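TRNA delta(2)-isopentenylpyrophosphate transferase (Bacillus halodurans, PDB 3EXA) probably transfers a dimethylallyl group from dimethylallyl diphosphate onto adenine 37 of tRNAs that read codons beginning with uridine. Local coordinates at residues 117-131 against 159-171. Sequence-based numbering, arbitrary orientation.
Sequences IRADEDYRHELEAFV and YRRVIRALEIIKL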
loop_
_atom_site.group_PDB
_atom_site.type_symbol
_atom_site.label_atom_id
_atom_site.label_comp_id
_atom_site.label_asym_id
_atom_site.label_seq_id
_atom_site.Cartn_x
_atom_site.Cartn_y
_atom_site.Cartn_z
ATOM N N ILE A 117 2.162 -3.511 1.163
ATOM C CA ILE A 117 2.677 -2.268 1.722
ATOM C C ILE A 117 1.807 -1.089 1.286
ATOM O O ILE A 117 1.880 -0.646 0.140
ATOM C CB ILE A 117 4.141 -2.001 1.277
ATOM C CG1 ILE A 117 5.084 -3.057 1.873
ATOM C CG2 ILE A 117 4.575 -0.615 1.728
ATOM C CD1 ILE A 117 5.007 -4.432 1.214
ATOM N N ARG A 118 0.981 -0.591 2.203
ATOM C CA ARG A 118 0.100 0.540 1.913
ATOM C C ARG A 118 0.258 1.649 2.949
ATOM O O ARG A 118 0.572 1.396 4.114
ATOM C CB ARG A 118 -1.364 0.086 1.868
ATOM C CG ARG A 118 -2.356 1.217 1.610
ATOM C CD ARG A 118 -3.790 0.703 1.545
ATOM N NE ARG A 118 -4.145 -0.063 2.739
ATOM C CZ ARG A 118 -4.283 0.456 3.957
ATOM N NH1 ARG A 118 -4.603 -0.328 4.981
ATOM N NH2 ARG A 118 -4.112 1.757 4.154
ATOM N N ALA A 119 0.035 2.880 2.508
ATOM C CA ALA A 119 0.143 4.047 3.372
ATOM C C ALA A 119 -1.115 4.222 4.225
ATOM O O ALA A 119 -2.232 4.257 3.710
ATOM C CB ALA A 119 0.388 5.300 2.531
ATOM N N ASP A 120 -0.911 4.336 5.534
ATOM C CA ASP A 120 -1.997 4.512 6.491
ATOM C C ASP A 120 -2.842 5.732 6.112
ATOM O O ASP A 120 -2.326 6.845 6.024
ATOM C CB ASP A 120 -1.405 4.687 7.896
ATOM C CG ASP A 120 -2.455 4.649 8.988
ATOM O OD1 ASP A 120 -2.074 4.565 10.179
ATOM O OD2 ASP A 120 -3.661 4.705 8.664
ATOM N N GLU A 121 -4.136 5.519 5.882
ATOM C CA GLU A 121 -5.030 6.614 5.521
ATOM C C GLU A 121 -5.116 7.664 6.637
ATOM O O GLU A 121 -5.478 8.817 6.392
ATOM C CB GLU A 121 -6.443 6.089 5.196
ATOM C CG GLU A 121 -7.153 5.340 6.331
ATOM C CD GLU A 121 -6.657 3.910 6.505
ATOM O OE1 GLU A 121 -6.911 3.317 7.581
ATOM O OE2 GLU A 121 -6.024 3.373 5.567
ATOM N N ASP A 122 -4.769 7.268 7.858
ATOM C CA ASP A 122 -4.824 8.187 8.987
ATOM C C ASP A 122 -3.715 9.231 8.966
ATOM O O ASP A 122 -3.961 10.408 9.242
ATOM C CB ASP A 122 -4.782 7.419 10.312
ATOM C CG ASP A 122 -5.942 6.452 10.463
ATOM O OD1 ASP A 122 -7.054 6.760 9.978
ATOM O OD2 ASP A 122 -5.744 5.387 11.076
ATOM N N TYR A 123 -2.497 8.809 8.638
ATOM C CA TYR A 123 -1.372 9.736 8.587
ATOM C C TYR A 123 -1.595 10.779 7.503
ATOM O O TYR A 123 -1.231 11.948 7.658
ATOM C CB TYR A 123 -0.070 8.983 8.312
ATOM C CG TYR A 123 1.157 9.868 8.300
ATOM C CD1 TYR A 123 1.863 10.097 7.123
ATOM C CD2 TYR A 123 1.620 10.466 9.471
ATOM C CE1 TYR A 123 3.003 10.895 7.116
ATOM C CE2 TYR A 123 2.757 11.269 9.475
ATOM C CZ TYR A 123 3.445 11.479 8.297
ATOM O OH TYR A 123 4.579 12.261 8.299
ATOM N N ARG A 124 -2.194 10.352 6.396
ATOM C CA ARG A 124 -2.456 11.278 5.308
ATOM C C ARG A 124 -3.468 12.289 5.827
ATOM O O ARG A 124 -3.350 13.491 5.575
ATOM C CB ARG A 124 -3.013 10.538 4.094
ATOM C CG ARG A 124 -2.919 11.331 2.804
ATOM C CD ARG A 124 -4.280 11.483 2.151
ATOM N NE ARG A 124 -4.236 11.165 0.723
ATOM C CZ ARG A 124 -4.092 9.938 0.230
ATOM N NH1 ARG A 124 -3.978 8.898 1.043
ATOM N NH2 ARG A 124 -4.059 9.748 -1.079
ATOM N N HIS A 125 -4.462 11.795 6.561
ATOM C CA HIS A 125 -5.485 12.658 7.142
ATOM C C HIS A 125 -4.793 13.649 8.086
ATOM O O HIS A 125 -5.149 14.827 8.142
ATOM C CB HIS A 125 -6.495 11.817 7.928
ATOM C CG HIS A 125 -7.609 12.611 8.541
ATOM N ND1 HIS A 125 -8.276 12.199 9.674
ATOM C CD2 HIS A 125 -8.187 13.780 8.172
ATOM C CE1 HIS A 125 -9.214 13.079 9.978
ATOM N NE2 HIS A 125 -9.180 14.048 9.080
ATOM N N GLU A 126 -3.797 13.160 8.823
ATOM C CA GLU A 126 -3.048 13.987 9.766
ATOM C C GLU A 126 -2.324 15.128 9.060
ATOM O O GLU A 126 -2.320 16.257 9.543
ATOM C CB GLU A 126 -2.035 13.121 10.511
ATOM C CG GLU A 126 -1.122 13.861 11.471
ATOM C CD GLU A 126 -0.134 12.923 12.139
ATOM O OE1 GLU A 126 -0.581 11.908 12.722
ATOM O OE2 GLU A 126 1.088 13.200 12.082
ATOM N N LEU A 127 -1.707 14.827 7.921
ATOM C CA LEU A 127 -0.987 15.843 7.170
ATOM C C LEU A 127 -1.931 16.886 6.581
ATOM O O LEU A 127 -1.628 18.080 6.587
ATOM C CB LEU A 127 -0.170 15.213 6.045
ATOM C CG LEU A 127 0.936 14.268 6.508
ATOM C CD1 LEU A 127 1.613 13.656 5.299
ATOM C CD2 LEU A 127 1.929 15.026 7.369
ATOM N N GLU A 128 -3.077 16.446 6.073
ATOM C CA GLU A 128 -4.018 17.385 5.489
ATOM C C GLU A 128 -4.498 18.349 6.565
ATOM O O GLU A 128 -4.546 19.559 6.341
ATOM C CB GLU A 128 -5.178 16.625 4.835
ATOM C CG GLU A 128 -4.686 15.773 3.655
ATOM C CD GLU A 128 -5.748 14.872 3.059
ATOM O OE1 GLU A 128 -6.520 14.259 3.828
ATOM O OE2 GLU A 128 -5.796 14.754 1.816
ATOM N N ALA A 129 -4.815 17.813 7.740
ATOM C CA ALA A 129 -5.272 18.626 8.859
ATOM C C ALA A 129 -4.158 19.584 9.271
ATOM O O ALA A 129 -4.406 20.718 9.684
ATOM C CB ALA A 129 -5.650 17.729 10.034
ATOM N N PHE A 130 -2.923 19.123 9.142
ATOM C CA PHE A 130 -1.775 19.933 9.499
ATOM C C PHE A 130 -1.621 21.113 8.548
ATOM O O PHE A 130 -1.445 22.258 8.978
ATOM C CB PHE A 130 -0.510 19.085 9.443
ATOM C CG PHE A 130 0.717 19.803 9.898
ATOM C CD1 PHE A 130 1.146 19.703 11.214
ATOM C CD2 PHE A 130 1.429 20.614 9.018
ATOM C CE1 PHE A 130 2.265 20.398 11.652
ATOM C CE2 PHE A 130 2.554 21.318 9.449
ATOM C CZ PHE A 130 2.972 21.211 10.768
ATOM N N VAL A 131 -1.680 20.826 7.252
ATOM C CA VAL A 131 -1.527 21.861 6.244
ATOM C C VAL A 131 -2.657 22.895 6.310
ATOM O O VAL A 131 -2.491 24.034 5.872
ATOM C CB VAL A 131 -1.421 21.238 4.809
ATOM C CG1 VAL A 131 -2.732 20.600 4.396
ATOM C CG2 VAL A 131 -1.014 22.302 3.810
ATOM N N TYR A 159 1.591 21.605 -1.934
ATOM C CA TYR A 159 1.343 20.781 -0.759
ATOM C C TYR A 159 0.963 19.343 -1.080
ATOM O O TYR A 159 1.201 18.435 -0.278
ATOM C CB TYR A 159 0.240 21.387 0.101
ATOM C CG TYR A 159 -1.144 21.290 -0.514
ATOM C CD1 TYR A 159 -1.654 22.319 -1.310
ATOM C CD2 TYR A 159 -1.950 20.165 -0.289
ATOM C CE1 TYR A 159 -2.932 22.237 -1.862
ATOM C CE2 TYR A 159 -3.227 20.069 -0.840
ATOM C CZ TYR A 159 -3.715 21.109 -1.622
ATOM O OH TYR A 159 -4.995 21.020 -2.134
ATOM N N ARG A 160 0.358 19.132 -2.241
ATOM C CA ARG A 160 -0.042 17.791 -2.634
ATOM C C ARG A 160 1.189 16.906 -2.797
ATOM O O ARG A 160 1.208 15.757 -2.350
ATOM C CB ARG A 160 -0.824 17.830 -3.948
ATOM C CG ARG A 160 -1.871 16.746 -4.026
ATOM C CD ARG A 160 -2.901 16.967 -2.933
ATOM N NE ARG A 160 -3.341 15.714 -2.323
ATOM C CZ ARG A 160 -4.245 15.638 -1.353
ATOM N NH1 ARG A 160 -4.810 16.743 -0.876
ATOM N NH2 ARG A 160 -4.585 14.458 -0.862
ATOM N N ARG A 161 2.216 17.455 -3.435
ATOM C CA ARG A 161 3.456 16.731 -3.664
ATOM C C ARG A 161 4.276 16.629 -2.372
ATOM O O ARG A 161 5.088 15.721 -2.215
ATOM C CB ARG A 161 4.261 17.427 -4.764
ATOM C CG ARG A 161 5.509 16.689 -5.209
ATOM C CD ARG A 161 6.133 17.379 -6.418
ATOM N NE ARG A 161 7.434 16.816 -6.779
ATOM C CZ ARG A 161 8.142 17.192 -7.842
ATOM N NH1 ARG A 161 7.677 18.133 -8.656
ATOM N NH2 ARG A 161 9.316 16.627 -8.090
ATOM N N VAL A 162 4.058 17.560 -1.447
ATOM C CA VAL A 162 4.765 17.533 -0.174
ATOM C C VAL A 162 4.132 16.463 0.707
ATOM O O VAL A 162 4.825 15.743 1.417
ATOM C CB VAL A 162 4.698 18.902 0.530
ATOM C CG1 VAL A 162 5.232 18.800 1.957
ATOM C CG2 VAL A 162 5.510 19.917 -0.263
ATOM N N ILE A 163 2.815 16.344 0.661
ATOM C CA ILE A 163 2.161 15.315 1.460
ATOM C C ILE A 163 2.619 13.938 0.975
ATOM O O ILE A 163 2.836 13.028 1.768
ATOM C CB ILE A 163 0.626 15.408 1.346
ATOM C CG1 ILE A 163 0.130 16.594 2.178
ATOM C CG2 ILE A 163 -0.019 14.098 1.796
ATOM C CD1 ILE A 163 -1.342 16.826 2.101
ATOM N N ARG A 164 2.754 13.797 -0.337
ATOM C CA ARG A 164 3.184 12.539 -0.932
ATOM C C ARG A 164 4.567 12.150 -0.410
ATOM O O ARG A 164 4.806 10.997 -0.058
ATOM C CB ARG A 164 3.211 12.688 -2.454
ATOM C CG ARG A 164 3.996 11.619 -3.193
ATOM C CD ARG A 164 3.338 10.253 -3.108
ATOM N NE ARG A 164 3.067 9.707 -4.437
ATOM C CZ ARG A 164 3.986 9.535 -5.384
ATOM N NH1 ARG A 164 5.253 9.866 -5.164
ATOM N NH2 ARG A 164 3.636 9.034 -6.562
ATOM N N ALA A 165 5.473 13.120 -0.358
ATOM C CA ALA A 165 6.834 12.877 0.118
ATOM C C ALA A 165 6.858 12.406 1.567
ATOM O O ALA A 165 7.607 11.496 1.919
ATOM C CB ALA A 165 7.668 14.142 -0.024
ATOM N N LEU A 166 6.042 13.029 2.409
ATOM C CA LEU A 166 6.006 12.658 3.814
ATOM C C LEU A 166 5.391 11.273 4.024
ATOM O O LEU A 166 5.745 10.575 4.973
ATOM C CB LEU A 166 5.233 13.710 4.623
ATOM C CG LEU A 166 5.778 15.155 4.596
ATOM C CD1 LEU A 166 4.718 16.131 5.103
ATOM C CD2 LEU A 166 7.036 15.249 5.440
ATOM N N GLU A 167 4.475 10.862 3.149
ATOM C CA GLU A 167 3.858 9.549 3.311
ATOM C C GLU A 167 4.846 8.462 2.912
ATOM O O GLU A 167 4.938 7.424 3.566
ATOM C CB GLU A 167 2.591 9.403 2.454
ATOM C CG GLU A 167 1.468 10.401 2.724
ATOM C CD GLU A 167 0.186 10.047 1.970
ATOM O OE1 GLU A 167 -0.547 9.148 2.428
ATOM O OE2 GLU A 167 -0.087 10.648 0.911
ATOM N N ILE A 168 5.576 8.704 1.828
ATOM C CA ILE A 168 6.558 7.743 1.347
ATOM C C ILE A 168 7.634 7.511 2.404
ATOM O O ILE A 168 8.072 6.378 2.617
ATOM C CB ILE A 168 7.219 8.224 0.044
ATOM C CG1 ILE A 168 6.201 8.143 -1.107
ATOM C CG2 ILE A 168 8.454 7.389 -0.251
ATOM C CD1 ILE A 168 6.741 8.581 -2.472
ATOM N N ILE A 169 8.044 8.587 3.073
ATOM C CA ILE A 169 9.071 8.519 4.114
ATOM C C ILE A 169 8.573 7.705 5.302
ATOM O O ILE A 169 9.283 6.832 5.814
ATOM C CB ILE A 169 9.482 9.946 4.580
ATOM C CG1 ILE A 169 10.217 10.659 3.436
ATOM C CG2 ILE A 169 10.349 9.870 5.839
ATOM C CD1 ILE A 169 10.526 12.135 3.679
ATOM N N LYS A 170 7.346 7.989 5.729
ATOM C CA LYS A 170 6.730 7.280 6.844
ATOM C C LYS A 170 6.658 5.781 6.541
ATOM O O LYS A 170 6.608 4.962 7.452
ATOM C CB LYS A 170 5.320 7.821 7.107
ATOM C CG LYS A 170 4.622 7.195 8.316
ATOM C CD LYS A 170 3.160 6.845 8.012
ATOM C CE LYS A 170 3.047 5.741 6.953
ATOM N NZ LYS A 170 1.652 5.552 6.449
ATOM N N LEU A 171 6.643 5.417 5.262
ATOM C CA LEU A 171 6.590 4.006 4.911
ATOM C C LEU A 171 7.890 3.305 5.273
ATOM O O LEU A 171 7.875 2.201 5.812
ATOM C CB LEU A 171 6.321 3.824 3.422
ATOM C CG LEU A 171 4.849 3.796 3.014
ATOM C CD1 LEU A 171 4.759 3.665 1.502
ATOM C CD2 LEU A 171 4.143 2.624 3.688
HETATM O O HOH W 1 -2.379 6.962 1.542
HETATM O O HOH W 2 0.229 8.053 4.526
#
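Tyr123 holds CG anti to the backbone N (chi1 -178°), which turns the ring to helix 159-171; Lys170, bent at chi2 and chi3 (66°), runs across it the other way. They join helices 121-133 and 159-171, a roughly antiparallel helix pair, the segment axes at 141°, in a small helical subdomain far from the chain centre. Lys170 CD makes a CH-pi contact over one ring face, 3.9 Å from the Tyr123 ring centroid. Leu127 CG lies over the opposite face. Leu127 CD1 packs on Leu166 CB at 3.7 Å and also touches Ile163 CG2. Leu166 reaches on to helix 136-144, which extends this apolar core. Charged groups lie along one flank. Glu167 OE2 sits over the Arg124 guanidinium. Arg124 NH1 and Glu167 OE1 form a long salt bridge (3.7 Å), charges only, with the oxygen well out of the guanidinium plane. Arg124 NH2 bonds Gly115 O of the second subunit. Arg160 NH2 donates to Glu128 OE2 (3.0 Å) in a salt bridge, though that oxygen is less surely placed. Residues 160-164, Arg160 among them, probably contact substrate tRNA. At the other end, Asp120 is the N-cap of helix 121-133, its OD2 accepting from Asp122 N. One water donates to Asp120 O at 3.2 Å.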